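Local coordinates for protein adenylosuccinate lyase (Francisella tularensis subsp. tularensis SCHU S4, PDB 4EEI) that probably catalyses the elimination of fumarate from adenylosuccinate to give AMP, and from the succinylated carboxamide ribotide earlier in de novo purine synthesis, at residues L102-R107 with D200-P205; I98-S103 with T177-G182; K390-V395 with L404-M409; I134-R139 with D339-R344; A49-R54 with E78-E83. One frame throughout, in Å; residues are numbered along the deposited sequence.

Contact 1. Residues L102-R107 with D200-P205; sequences LSLQIR and DILGLP
Leu204 sends its CD1 methyl between two neighbours on the long helix, 3.9 Å from Ser103 CB and 4.1 Å from Leu104 CD2. The small Ser103 suits this spot because its CB gives the leucine a close apolar surface, while its OG turns to Thr177 O. Leu104 meets Leu204 at an oblique angle, and its other methyl does different work: Leu104 CD1 lies 4.4 Å from Leu202 CD2, a looser touch. The branched end of Leu104 thus serves leucines on both sides of a helix terminus. Here helix 192-202 ends against helix 94-131, one of the long helices of the fumarase/aspartase superfamily fold. Gly203 takes a positive phi (86°), a backbone shape that glycine tolerates, and turns the chain so that Leu204 can face the long helix. Arg107 lies at the more exposed edge of the contact. Bends at chi2 (-114°) and chi3 (-95°) fold its guanidinium back over Leu104 CA and set Leu202 O at the guanidinium edge. A water donates to Leu202 O at 2.9 Å but lies unusually close to Arg107 NH2, so that half of the bridge is doubtful. A second donates to Gly203 O and takes a weak bond from Arg107 NE.

Contact 2. Residues I98-S103 with T177-G182; sequences IDSALS and TVQFSG. With EDO (1,2-ethanediol), chain P.
Asp99 faces Gln179 across the contact, its carboxylate and the glutamine amide only 23° from coplanar, yet Asp99 OD2 stays 3.9 Å from Gln179 NE2. Each has a stronger partner: Asp99 forms a salt bridge with Arg216 and accepts from the backbone N of Ile214, and Gln179 NE2 donates to Gln212 O. The carbonyl Asp99 O accepts a bond from O2 of an ethanediol, probably left by the crystallisation liquor. One residue on, Ser100 takes the main grip on the loop. Its OG receives the N-H of Gln179 at 2.9 Å in a nearly straight bond (170°), and is also hydrogen-bonded to Asp96 O a turn earlier in the helix. A small residue suits this place, since Val178 comes close: its CB is 3.3 Å from Ser100 OG, and its CG1 packs at 3.9 Å from Ser100 CB. Ser103, a turn later, donates from OG to Thr177 O at 2.7 Å, approaching almost along the C=O axis (164°). Two serines therefore satisfy one N-H and one carbonyl of an extended loop segment, while Val178 pairs through its backbone with Pro205 and Glu207. The same stretch of helix reaches the active site: Ile98, which takes no part in the loop contact, touches the bound AMP. Gln212, partner of Gln179, binds succinate, so the loop lies beside the AMP and succinate pocket of this adenylosuccinate lyase.

Contact 3. Residues K390-V395 with L404-M409; sequences KKLQKV and LDIPEM
A helix and the loop that returns along it form this contact, in the helical C-terminal region: residues 404-409 run back beside helix 388-400 before helix 411-418 begins. Ile406 is the apolar centre. Its CD1 reaches Leu392 CD2 at 4.1 Å, the two side chains crossing at about a right angle, and also lies 3.9 Å from Gln393 CB. Leu392 in turn packs on Ile374 and Val378 of helix 368-381. The backbone of Ile406 is held by two helix side chains. Gln393, with CG anti to its own N (chi1 172°), brings OE1 to the N-H of Ile406 at 2.9 Å, in the plane of its amide carbonyl (168° at the hydrogen). The same OE1 lies close to a second acceptor, Leu404 O, so the exact turn of this amide is somewhat doubtful. Lys390 folds through its bent chain to give NZ to Ile406 O at 3.2 Å, tilted 20° from the carbonyl plane. Its charge also stands 4.4 Å from Glu408 OE2, beyond a salt bridge; Glu408 OE1 is bonded to Ser387. If the Gln393 amide is placed as modelled, both backbone polar groups of Ile406 are engaged and its side chain is probably buried at little cost, while Lys390 and Glu408 remain toward solvent.

Contact 4. Residues I134-R139 with D339-R344; sequences IITMGR and DIIEDR. With EDO (1,2-ethanediol), chain Z; EDO (1,2-ethanediol), chain R.
Strand 135-139 crosses helix 339-344 at 60°, their axes coming within 6.6 Å, with Thr136 beside Ile341 and Ile135 beside Glu342. So close an approach is filled by small branches. Ile341 CG2 is the pivot: it touches Ile134 CG2 at 3.7 Å, Thr136 CB at 3.5 Å and the carbonyl Ile135 O at 3.3 Å. That oxygen is buried here with no polar partner, a cost of pressing the strand against the helix. The strand's N-H of Ile135 fares better, being taken by Glu342 OE2 at 3.1 Å through the carboxylate's anti lone pair. Glu342 reaches it on an extended chain, chi2 -167°, and its OE1 pairs with Arg338, which fixes the carboxylate from its other oxygen. A water joins the two backbones further on, accepting from Met137 N and donating to Ile341 O at 2.8 Å. At the far end Arg139 NH2 lies 3.4 Å from Arg344 CD, the two guanidinium planes 59° apart. Both arginines bind Glu250 OE2, so their charges gather round one carboxylate. Arg344 NH2 also donates to an ethanediol, while Arg139 NE forms a salt bridge with Asp247 of the third subunit and Arg139 N is bonded to Glu300 of the second subunit. The strand pairs on with strand 143-149 in a two-stranded antiparallel sheet, whose Phe144 packs on both arginines, and helix 411-418 lies against Ile135 and Glu342.

Contact 5. Residues A49-R54 with E78-E83; sequences ARAQIR and EQFTAE
Gln79 inserts its amide against the backbone of Gln52 and makes the tight part of the contact. Its OE1 accepts the N-H of Gln52 at 2.8 Å, on a lone pair in the carbonyl plane, and its NE2 donates to Gln52 O at 3.0 Å, bending little (167°). NE2 also bonds Ser75 O on helix 68-77, which fixes the amide's rotation. Glutamine suits the place because its extended chain (chi2 178°) carries a donor and an acceptor side by side. Arg54 lies over the amide, the planes 15° apart and Gln79 CD 3.7 Å above the guanidinium. One residue before Gln52, Ala51 meets the edge of Phe80, whose CZ lies 3.9 Å from Ala51 CB. The solvent side is looser. Arg50 holds one guanidinium face over Phe80 CE2, but the planes are well inclined and its charge is paired with Glu46. Arg54 NH1 meets Glu78 through a water, which accepts from NH1 at 3.0 Å and donates to OE2, itself salt-bridged to Arg57. Two bonds from one amide, much as a peptide partner would give, join the link between helices 43-50 and 55-65, where Arg54 holds the N-cap position, to the chain past helix 68-77.

Overall arrangement
The contacts spread along an elongated helical subunit. Contact 5 closes before contacts 1 and 2 open; contact 4 interleaves with these two along the chain, and contact 3 comes last. Contacts 1 and 2 share helix 94-131, with centres 8 Å apart, and touch directly, Phe180 packing on Leu202 and Val178 on Leu204. Contact 5 lies about 23 Å from contact 1, centre to centre, on the same side of the chain's centre. Across that centre stand contacts 4 and 3, about 25 Å apart between centres, and contact 1 is about 50 Å from contact 4. Helix 94-131 bridges the gap, leading into strand 135-140. It therefore connects the end holding Ile98 at the AMP pocket with the end where contact 4 meets neighbouring subunits of the tetramer.

Contact 1. Residues L102-R107 with D200-P205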
# COMPACT_ATOMS: atom_id res chain seq x y z
N LEU B 102 19.18 18.05 2.36
CA LEU B 102 18.26 17.01 2.83
C LEU B 102 19.04 15.76 3.20
O LEU B 102 18.70 15.09 4.17
CB LEU B 102 17.23 16.69 1.74
CG LEU B 102 16.24 15.57 2.01
CD1 LEU B 102 15.45 15.88 3.27
CD2 LEU B 102 15.30 15.43 0.83
N SER B 103 20.09 15.46 2.45
CA SER B 103 20.93 14.30 2.78
C SER B 103 21.58 14.47 4.13
O SER B 103 21.76 13.49 4.85
CB SER B 103 22.01 14.08 1.72
OG SER B 103 21.43 13.65 0.51
N LEU B 104 21.94 15.71 4.48
CA LEU B 104 22.55 15.97 5.78
C LEU B 104 21.53 15.76 6.90
O LEU B 104 21.87 15.21 7.96
CB LEU B 104 23.14 17.38 5.84
CG LEU B 104 24.13 17.81 4.75
CD1 LEU B 104 24.67 19.20 5.04
CD2 LEU B 104 25.28 16.82 4.62
N GLN B 105 20.29 16.19 6.69
CA GLN B 105 19.23 15.93 7.67
C GLN B 105 18.96 14.44 7.83
O GLN B 105 18.79 13.95 8.94
CB GLN B 105 17.94 16.65 7.27
CG GLN B 105 17.99 18.16 7.42
CD GLN B 105 16.76 18.81 6.84
OE1 GLN B 105 16.56 18.82 5.63
NE2 GLN B 105 15.90 19.34 7.72
N ILE B 106 18.91 13.73 6.71
CA ILE B 106 18.67 12.29 6.77
C ILE B 106 19.83 11.58 7.48
O ILE B 106 19.63 10.68 8.29
CB ILE B 106 18.45 11.69 5.36
CG1 ILE B 106 17.16 12.23 4.74
CG2 ILE B 106 18.39 10.17 5.44
CD1 ILE B 106 16.97 11.84 3.25
N ARG B 107 21.05 12.02 7.19
CA ARG B 107 22.23 11.44 7.83
C ARG B 107 22.18 11.59 9.34
O ARG B 107 22.44 10.63 10.10
CB ARG B 107 23.48 12.13 7.26
CG ARG B 107 24.78 11.80 7.95
CD ARG B 107 25.29 13.06 8.62
NE ARG B 107 26.25 13.79 7.81
CZ ARG B 107 26.45 15.10 7.88
NH1 ARG B 107 25.73 15.85 8.70
NH2 ARG B 107 27.35 15.67 7.11
N ASP B 200 33.45 16.75 -0.82
CA ASP B 200 34.47 16.36 0.15
C ASP B 200 34.40 17.21 1.43
O ASP B 200 34.65 16.72 2.53
CB ASP B 200 35.88 16.48 -0.45
CG ASP B 200 36.19 15.35 -1.43
OD1 ASP B 200 35.45 14.34 -1.45
OD2 ASP B 200 37.20 15.48 -2.16
N ILE B 201 34.06 18.48 1.28
CA ILE B 201 33.85 19.35 2.44
C ILE B 201 32.67 18.85 3.27
O ILE B 201 32.72 18.85 4.51
CB ILE B 201 33.66 20.82 2.01
CG1 ILE B 201 35.00 21.42 1.56
CG2 ILE B 201 33.10 21.66 3.15
CD1 ILE B 201 34.87 22.70 0.77
N LEU B 202 31.62 18.39 2.60
CA LEU B 202 30.43 17.91 3.30
C LEU B 202 30.60 16.51 3.87
O LEU B 202 29.94 16.15 4.86
CB LEU B 202 29.22 17.95 2.37
CG LEU B 202 28.77 19.35 1.94
CD1 LEU B 202 27.55 19.26 1.00
CD2 LEU B 202 28.47 20.20 3.17
N GLY B 203 31.48 15.71 3.27
CA GLY B 203 31.73 14.36 3.75
C GLY B 203 30.76 13.32 3.19
O GLY B 203 30.47 12.33 3.85
N LEU B 204 30.26 13.56 1.98
CA LEU B 204 29.38 12.61 1.31
C LEU B 204 29.83 12.43 -0.15
O LEU B 204 30.41 13.34 -0.73
CB LEU B 204 27.92 13.08 1.35
CG LEU B 204 27.19 12.94 2.69
CD1 LEU B 204 25.72 13.36 2.56
CD2 LEU B 204 27.29 11.51 3.20
N PRO B 205 29.55 11.26 -0.74
CA PRO B 205 29.95 11.01 -2.13
C PRO B 205 29.03 11.73 -3.12
O PRO B 205 27.90 12.08 -2.77
CB PRO B 205 29.79 9.50 -2.27
CG PRO B 205 28.74 9.13 -1.28
CD PRO B 205 28.94 10.07 -0.11
O HOH W 1 28.52 17.83 6.81
O HOH W 2 28.84 12.30 6.23

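Contact 2. Residues I98-S103 with T177-G182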
# COMPACT_ATOMS: atom_id res chain seq x y z
N ILE B 98 18.90 22.09 -1.97
CA ILE B 98 17.84 21.43 -1.20
C ILE B 98 18.15 19.96 -0.96
O ILE B 98 18.07 19.48 0.17
CB ILE B 98 16.48 21.50 -1.91
CG1 ILE B 98 16.03 22.94 -2.08
CG2 ILE B 98 15.43 20.69 -1.15
CD1 ILE B 98 14.86 23.10 -3.05
N ASP B 99 18.49 19.24 -2.02
CA ASP B 99 18.67 17.80 -1.93
C ASP B 99 19.95 17.44 -1.18
O ASP B 99 19.98 16.46 -0.46
CB ASP B 99 18.64 17.15 -3.32
CG ASP B 99 17.23 17.07 -3.91
OD1 ASP B 99 16.25 17.45 -3.22
OD2 ASP B 99 17.11 16.62 -5.07
N SER B 100 21.00 18.23 -1.37
CA SER B 100 22.24 17.97 -0.64
C SER B 100 22.04 18.24 0.85
O SER B 100 22.54 17.50 1.70
CB SER B 100 23.39 18.80 -1.22
OG SER B 100 23.68 18.38 -2.55
N ALA B 101 21.30 19.29 1.17
CA ALA B 101 21.04 19.60 2.57
C ALA B 101 20.11 18.55 3.17
O ALA B 101 20.22 18.20 4.34
CB ALA B 101 20.46 21.00 2.72
N LEU B 102 19.18 18.05 2.36
CA LEU B 102 18.26 17.01 2.83
C LEU B 102 19.04 15.76 3.20
O LEU B 102 18.70 15.09 4.17
CB LEU B 102 17.23 16.69 1.74
CG LEU B 102 16.24 15.57 2.01
CD1 LEU B 102 15.45 15.88 3.27
CD2 LEU B 102 15.30 15.43 0.83
N SER B 103 20.09 15.46 2.45
CA SER B 103 20.93 14.30 2.78
C SER B 103 21.58 14.47 4.13
O SER B 103 21.76 13.49 4.85
CB SER B 103 22.01 14.08 1.72
OG SER B 103 21.43 13.65 0.51
N THR B 177 24.00 10.76 -0.87
CA THR B 177 24.90 11.47 -1.77
C THR B 177 24.59 12.96 -1.74
O THR B 177 23.59 13.38 -1.15
CB THR B 177 24.68 11.01 -3.23
OG1 THR B 177 23.29 11.17 -3.56
CG2 THR B 177 25.10 9.54 -3.44
N VAL B 178 25.43 13.74 -2.41
CA VAL B 178 25.11 15.14 -2.66
C VAL B 178 25.28 15.43 -4.15
O VAL B 178 25.82 14.60 -4.89
CB VAL B 178 26.00 16.08 -1.82
CG1 VAL B 178 25.74 15.87 -0.33
CG2 VAL B 178 27.47 15.82 -2.14
N GLN B 179 24.80 16.59 -4.59
CA GLN B 179 24.96 16.97 -5.99
C GLN B 179 25.26 18.46 -6.11
O GLN B 179 24.70 19.27 -5.37
CB GLN B 179 23.70 16.63 -6.81
CG GLN B 179 22.43 17.33 -6.29
CD GLN B 179 21.41 17.62 -7.38
OE1 GLN B 179 21.70 17.47 -8.57
NE2 GLN B 179 20.22 18.04 -6.99
N PHE B 180 26.14 18.81 -7.04
CA PHE B 180 26.29 20.20 -7.44
C PHE B 180 26.46 20.20 -8.95
O PHE B 180 27.55 20.46 -9.47
CB PHE B 180 27.50 20.84 -6.74
CG PHE B 180 27.41 20.84 -5.24
CD1 PHE B 180 26.81 21.90 -4.57
CD2 PHE B 180 27.94 19.80 -4.49
CE1 PHE B 180 26.73 21.92 -3.18
CE2 PHE B 180 27.86 19.80 -3.09
CZ PHE B 180 27.26 20.86 -2.44
N SER B 181 25.37 19.88 -9.65
CA SER B 181 25.44 19.63 -11.09
C SER B 181 24.70 20.66 -11.93
O SER B 181 24.72 20.61 -13.15
CB SER B 181 24.92 18.22 -11.39
OG SER B 181 23.63 18.01 -10.84
N GLY B 182 24.02 21.61 -11.28
CA GLY B 182 23.34 22.65 -12.03
C GLY B 182 21.95 22.22 -12.51
O GLY B 182 21.47 21.14 -12.16
C1 EDO P . 18.52 12.00 -0.12
O1 EDO P . 18.51 11.08 -1.23
C2 EDO P . 18.38 13.44 -0.60
O2 EDO P . 19.47 13.74 -1.48

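Contact 3. Residues K390-V395 with L404-M409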
# COMPACT_ATOMS: atom_id res chain seq x y z
N LYS B 390 9.08 -45.78 31.64
CA LYS B 390 9.27 -47.10 32.25
C LYS B 390 8.20 -48.11 31.87
O LYS B 390 8.48 -49.30 31.70
CB LYS B 390 9.37 -46.97 33.78
CG LYS B 390 10.69 -46.41 34.26
CD LYS B 390 11.86 -47.23 33.73
CE LYS B 390 12.85 -46.38 32.93
NZ LYS B 390 12.36 -45.98 31.57
N LYS B 391 6.96 -47.64 31.71
CA LYS B 391 5.85 -48.49 31.32
C LYS B 391 5.97 -48.96 29.88
O LYS B 391 5.70 -50.12 29.57
CB LYS B 391 4.53 -47.74 31.50
CG LYS B 391 4.23 -47.44 32.95
CD LYS B 391 3.11 -46.43 33.10
CE LYS B 391 2.41 -46.66 34.42
NZ LYS B 391 2.00 -48.08 34.58
N LEU B 392 6.37 -48.05 29.00
CA LEU B 392 6.59 -48.41 27.60
C LEU B 392 7.76 -49.38 27.50
O LEU B 392 7.69 -50.39 26.80
CB LEU B 392 6.88 -47.16 26.77
CG LEU B 392 6.98 -47.39 25.27
CD1 LEU B 392 5.67 -47.92 24.74
CD2 LEU B 392 7.37 -46.10 24.55
N GLN B 393 8.83 -49.06 28.22
CA GLN B 393 10.01 -49.91 28.34
C GLN B 393 9.64 -51.31 28.81
O GLN B 393 10.23 -52.30 28.37
CB GLN B 393 10.99 -49.28 29.33
CG GLN B 393 12.17 -50.15 29.71
CD GLN B 393 13.46 -49.36 29.76
OE1 GLN B 393 13.67 -48.45 28.95
NE2 GLN B 393 14.33 -49.68 30.71
N LYS B 394 8.66 -51.39 29.71
CA LYS B 394 8.17 -52.66 30.22
C LYS B 394 7.58 -53.50 29.09
O LYS B 394 8.00 -54.63 28.87
CB LYS B 394 7.10 -52.40 31.29
CG LYS B 394 6.78 -53.59 32.18
CD LYS B 394 5.42 -53.42 32.85
CE LYS B 394 5.36 -52.15 33.69
NZ LYS B 394 3.99 -51.57 33.71
N VAL B 395 6.61 -52.92 28.38
CA VAL B 395 5.90 -53.58 27.29
C VAL B 395 6.84 -54.05 26.18
O VAL B 395 6.70 -55.16 25.66
CB VAL B 395 4.85 -52.64 26.66
CG1 VAL B 395 4.00 -53.39 25.64
CG2 VAL B 395 3.96 -52.04 27.73
N LEU B 404 15.70 -51.82 25.71
CA LEU B 404 15.81 -50.39 25.44
C LEU B 404 16.18 -49.59 26.69
O LEU B 404 15.77 -49.93 27.80
CB LEU B 404 14.48 -49.86 24.90
CG LEU B 404 14.02 -50.36 23.54
CD1 LEU B 404 12.60 -49.90 23.28
CD2 LEU B 404 14.94 -49.86 22.45
N ASP B 405 16.96 -48.53 26.50
CA ASP B 405 17.16 -47.56 27.57
C ASP B 405 16.38 -46.29 27.25
O ASP B 405 16.93 -45.33 26.71
CB ASP B 405 18.64 -47.25 27.77
CG ASP B 405 18.90 -46.44 29.03
OD1 ASP B 405 18.01 -46.42 29.91
OD2 ASP B 405 19.98 -45.82 29.13
N ILE B 406 15.09 -46.30 27.59
CA ILE B 406 14.21 -45.16 27.34
C ILE B 406 14.41 -44.09 28.41
O ILE B 406 14.20 -44.34 29.59
CB ILE B 406 12.73 -45.59 27.33
CG1 ILE B 406 12.51 -46.72 26.32
CG2 ILE B 406 11.82 -44.41 27.01
CD1 ILE B 406 11.05 -47.08 26.07
N PRO B 407 14.82 -42.88 28.00
CA PRO B 407 15.09 -41.86 29.02
C PRO B 407 13.80 -41.42 29.70
O PRO B 407 12.74 -41.41 29.08
CB PRO B 407 15.67 -40.70 28.20
CG PRO B 407 15.01 -40.84 26.86
CD PRO B 407 14.86 -42.33 26.63
N GLU B 408 13.90 -41.10 30.99
CA GLU B 408 12.74 -40.69 31.77
C GLU B 408 12.26 -39.32 31.31
O GLU B 408 13.03 -38.37 31.24
CB GLU B 408 13.10 -40.64 33.26
CG GLU B 408 11.93 -40.26 34.16
CD GLU B 408 10.83 -41.31 34.15
OE1 GLU B 408 9.66 -40.94 34.38
OE2 GLU B 408 11.14 -42.49 33.92
N MET B 409 10.97 -39.24 30.98
CA MET B 409 10.40 -37.99 30.49
C MET B 409 9.66 -37.23 31.58
O MET B 409 8.52 -36.81 31.39
CB MET B 409 9.49 -38.24 29.29
CG MET B 409 10.24 -38.46 27.99
SD MET B 409 11.65 -37.36 27.78
CE MET B 409 10.96 -36.15 26.66

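Contact 4. Residues I134-R139 with D339-R344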
# COMPACT_ATOMS: atom_id res chain seq x y z
N ILE B 134 14.27 -20.91 30.73
CA ILE B 134 12.87 -21.15 31.03
C ILE B 134 12.24 -22.00 29.94
O ILE B 134 12.43 -21.72 28.75
CB ILE B 134 12.12 -19.82 31.16
CG1 ILE B 134 12.74 -18.97 32.28
CG2 ILE B 134 10.64 -20.05 31.41
CD1 ILE B 134 12.11 -17.60 32.45
N ILE B 135 11.49 -23.03 30.33
CA ILE B 135 10.83 -23.87 29.32
C ILE B 135 9.37 -23.42 29.15
O ILE B 135 8.66 -23.18 30.13
CB ILE B 135 10.95 -25.38 29.65
CG1 ILE B 135 10.43 -26.23 28.50
CG2 ILE B 135 10.25 -25.73 30.95
CD1 ILE B 135 10.95 -27.67 28.54
N THR B 136 8.95 -23.26 27.89
CA THR B 136 7.60 -22.79 27.59
C THR B 136 6.99 -23.67 26.51
O THR B 136 7.70 -24.45 25.86
CB THR B 136 7.63 -21.33 27.09
OG1 THR B 136 6.30 -20.83 26.97
CG2 THR B 136 8.33 -21.25 25.73
N MET B 137 5.68 -23.58 26.33
CA MET B 137 5.02 -24.29 25.23
C MET B 137 5.12 -23.50 23.94
O MET B 137 4.63 -22.36 23.85
CB MET B 137 3.55 -24.57 25.54
CG MET B 137 3.30 -25.63 26.59
SD MET B 137 4.14 -27.18 26.19
CE MET B 137 3.48 -27.48 24.55
N GLY B 138 5.76 -24.09 22.93
CA GLY B 138 5.72 -23.54 21.58
C GLY B 138 4.32 -23.73 21.03
O GLY B 138 3.61 -24.67 21.42
N ARG B 139 3.90 -22.83 20.14
CA ARG B 139 2.54 -22.84 19.62
C ARG B 139 2.52 -22.62 18.12
O ARG B 139 3.14 -21.68 17.61
CB ARG B 139 1.70 -21.74 20.29
CG ARG B 139 1.32 -21.99 21.76
CD ARG B 139 0.55 -20.79 22.30
NE ARG B 139 0.35 -20.80 23.76
CZ ARG B 139 1.25 -20.38 24.65
NH1 ARG B 139 2.43 -19.94 24.24
NH2 ARG B 139 0.97 -20.41 25.94
N ASP B 339 6.78 -19.13 36.74
CA ASP B 339 6.00 -20.26 37.24
C ASP B 339 4.75 -20.53 36.39
O ASP B 339 4.40 -21.68 36.17
CB ASP B 339 5.66 -20.08 38.71
CG ASP B 339 6.87 -20.25 39.61
OD1 ASP B 339 7.82 -20.97 39.22
OD2 ASP B 339 6.87 -19.66 40.71
N ILE B 340 4.10 -19.47 35.91
CA ILE B 340 2.96 -19.65 35.00
C ILE B 340 3.41 -20.31 33.71
O ILE B 340 2.76 -21.23 33.20
CB ILE B 340 2.28 -18.30 34.69
CG1 ILE B 340 1.47 -17.83 35.91
CG2 ILE B 340 1.36 -18.43 33.46
CD1 ILE B 340 1.06 -16.38 35.82
N ILE B 341 4.54 -19.84 33.18
CA ILE B 341 5.08 -20.34 31.92
C ILE B 341 5.41 -21.83 32.02
O ILE B 341 5.00 -22.61 31.16
CB ILE B 341 6.35 -19.58 31.55
CG1 ILE B 341 6.00 -18.14 31.15
CG2 ILE B 341 7.07 -20.26 30.41
CD1 ILE B 341 7.20 -17.23 31.09
N GLU B 342 6.13 -22.21 33.06
CA GLU B 342 6.61 -23.58 33.18
C GLU B 342 5.52 -24.54 33.67
O GLU B 342 5.55 -25.73 33.35
CB GLU B 342 7.86 -23.62 34.07
CG GLU B 342 8.99 -22.75 33.51
CD GLU B 342 10.35 -23.01 34.17
OE1 GLU B 342 10.43 -23.04 35.41
OE2 GLU B 342 11.34 -23.17 33.42
N ASP B 343 4.57 -24.03 34.45
CA ASP B 343 3.46 -24.87 34.90
C ASP B 343 2.58 -25.29 33.71
O ASP B 343 1.98 -26.36 33.71
CB ASP B 343 2.62 -24.14 35.95
CG ASP B 343 3.24 -24.20 37.34
OD1 ASP B 343 4.17 -25.01 37.56
OD2 ASP B 343 2.77 -23.45 38.21
N ARG B 344 2.51 -24.43 32.70
CA ARG B 344 1.74 -24.73 31.50
C ARG B 344 2.39 -25.89 30.74
O ARG B 344 1.69 -26.74 30.18
CB ARG B 344 1.60 -23.47 30.64
CG ARG B 344 0.90 -23.68 29.31
CD ARG B 344 0.45 -22.34 28.70
NE ARG B 344 -0.76 -21.83 29.35
CZ ARG B 344 -0.87 -20.63 29.90
NH1 ARG B 344 0.15 -19.78 29.89
NH2 ARG B 344 -2.02 -20.26 30.47
C1 EDO Z . -2.45 -24.11 30.89
O1 EDO Z . -3.35 -23.80 31.96
C2 EDO Z . -3.12 -23.93 29.54
O2 EDO Z . -3.48 -22.55 29.35
C1 EDO R . 5.76 -15.95 38.35
O1 EDO R . 4.87 -17.01 37.96
C2 EDO R . 7.16 -16.50 38.66
O2 EDO R . 8.15 -15.50 38.34
O HOH W 3 4.18 -21.85 28.56

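Contact 5. Residues A49-R54 with E78-E83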
# COMPACT_ATOMS: atom_id res chain seq x y z
N ALA B 49 31.02 32.76 9.32
CA ALA B 49 31.22 33.31 10.67
C ALA B 49 30.13 34.29 11.12
O ALA B 49 30.00 34.56 12.32
CB ALA B 49 32.59 33.98 10.77
N ARG B 50 29.36 34.82 10.18
CA ARG B 50 28.46 35.93 10.48
C ARG B 50 26.99 35.65 10.20
O ARG B 50 26.11 36.19 10.87
CB ARG B 50 28.91 37.16 9.69
CG ARG B 50 30.39 37.43 9.79
CD ARG B 50 30.64 38.86 10.22
NE ARG B 50 29.78 39.78 9.47
CZ ARG B 50 30.10 40.31 8.30
NH1 ARG B 50 31.26 40.03 7.73
NH2 ARG B 50 29.25 41.13 7.68
N ALA B 51 26.72 34.82 9.20
CA ALA B 51 25.35 34.62 8.73
C ALA B 51 24.44 34.07 9.82
O ALA B 51 24.81 33.13 10.53
CB ALA B 51 25.33 33.71 7.50
N GLN B 52 23.26 34.66 9.94
CA GLN B 52 22.27 34.19 10.89
C GLN B 52 21.14 33.47 10.17
O GLN B 52 20.77 33.84 9.05
CB GLN B 52 21.70 35.37 11.69
CG GLN B 52 22.74 36.15 12.48
CD GLN B 52 23.30 35.36 13.64
OE1 GLN B 52 22.55 34.85 14.47
NE2 GLN B 52 24.62 35.26 13.71
N ILE B 53 20.59 32.44 10.81
CA ILE B 53 19.45 31.72 10.26
C ILE B 53 18.18 32.35 10.84
O ILE B 53 18.01 32.39 12.05
CB ILE B 53 19.50 30.23 10.62
CG1 ILE B 53 20.83 29.63 10.16
CG2 ILE B 53 18.33 29.47 10.00
CD1 ILE B 53 21.01 29.65 8.63
N ARG B 54 17.31 32.85 9.96
CA ARG B 54 16.14 33.62 10.40
C ARG B 54 14.86 33.13 9.75
O ARG B 54 14.37 33.74 8.79
CB ARG B 54 16.35 35.09 10.08
CG ARG B 54 17.56 35.72 10.76
CD ARG B 54 17.89 37.07 10.16
NE ARG B 54 18.93 37.78 10.90
CZ ARG B 54 19.50 38.91 10.50
NH1 ARG B 54 19.14 39.47 9.35
NH2 ARG B 54 20.43 39.50 11.25
N GLU B 78 21.09 39.57 2.30
CA GLU B 78 20.77 40.89 2.83
C GLU B 78 21.54 41.21 4.12
O GLU B 78 21.47 42.33 4.63
CB GLU B 78 19.25 41.06 3.02
CG GLU B 78 18.66 40.30 4.20
CD GLU B 78 17.15 40.48 4.31
OE1 GLU B 78 16.55 41.09 3.40
OE2 GLU B 78 16.57 40.01 5.31
N GLN B 79 22.27 40.23 4.64
CA GLN B 79 23.09 40.44 5.83
C GLN B 79 24.50 40.90 5.45
O GLN B 79 25.32 41.19 6.33
CB GLN B 79 23.17 39.16 6.66
CG GLN B 79 21.82 38.66 7.16
CD GLN B 79 21.92 37.36 7.94
OE1 GLN B 79 22.73 37.24 8.86
NE2 GLN B 79 21.11 36.38 7.56
N PHE B 80 24.79 40.97 4.16
CA PHE B 80 26.14 41.28 3.69
C PHE B 80 26.18 42.36 2.62
O PHE B 80 25.15 42.68 2.02
CB PHE B 80 26.81 40.01 3.16
CG PHE B 80 26.92 38.92 4.18
CD1 PHE B 80 25.92 37.98 4.33
CD2 PHE B 80 28.03 38.86 5.02
CE1 PHE B 80 26.02 36.99 5.29
CE2 PHE B 80 28.13 37.88 5.98
CZ PHE B 80 27.13 36.93 6.12
N THR B 81 27.37 42.91 2.37
CA THR B 81 27.57 43.84 1.27
C THR B 81 27.24 43.15 -0.05
O THR B 81 27.30 41.92 -0.15
CB THR B 81 29.03 44.37 1.21
OG1 THR B 81 29.94 43.27 1.05
CG2 THR B 81 29.38 45.13 2.47
N ALA B 82 26.89 43.93 -1.06
CA ALA B 82 26.59 43.38 -2.38
C ALA B 82 27.79 42.61 -2.91
O ALA B 82 27.64 41.58 -3.58
CB ALA B 82 26.21 44.49 -3.34
N GLU B 83 28.99 43.10 -2.59
CA GLU B 83 30.24 42.45 -2.99
C GLU B 83 30.40 41.06 -2.36
O GLU B 83 30.62 40.07 -3.07
CB GLU B 83 31.43 43.33 -2.62
CG GLU B 83 32.78 42.78 -3.08
CD GLU B 83 33.07 43.07 -4.54
OE1 GLU B 83 32.66 44.15 -5.03
OE2 GLU B 83 33.71 42.23 -5.20
O HOH W 4 17.97 38.33 6.89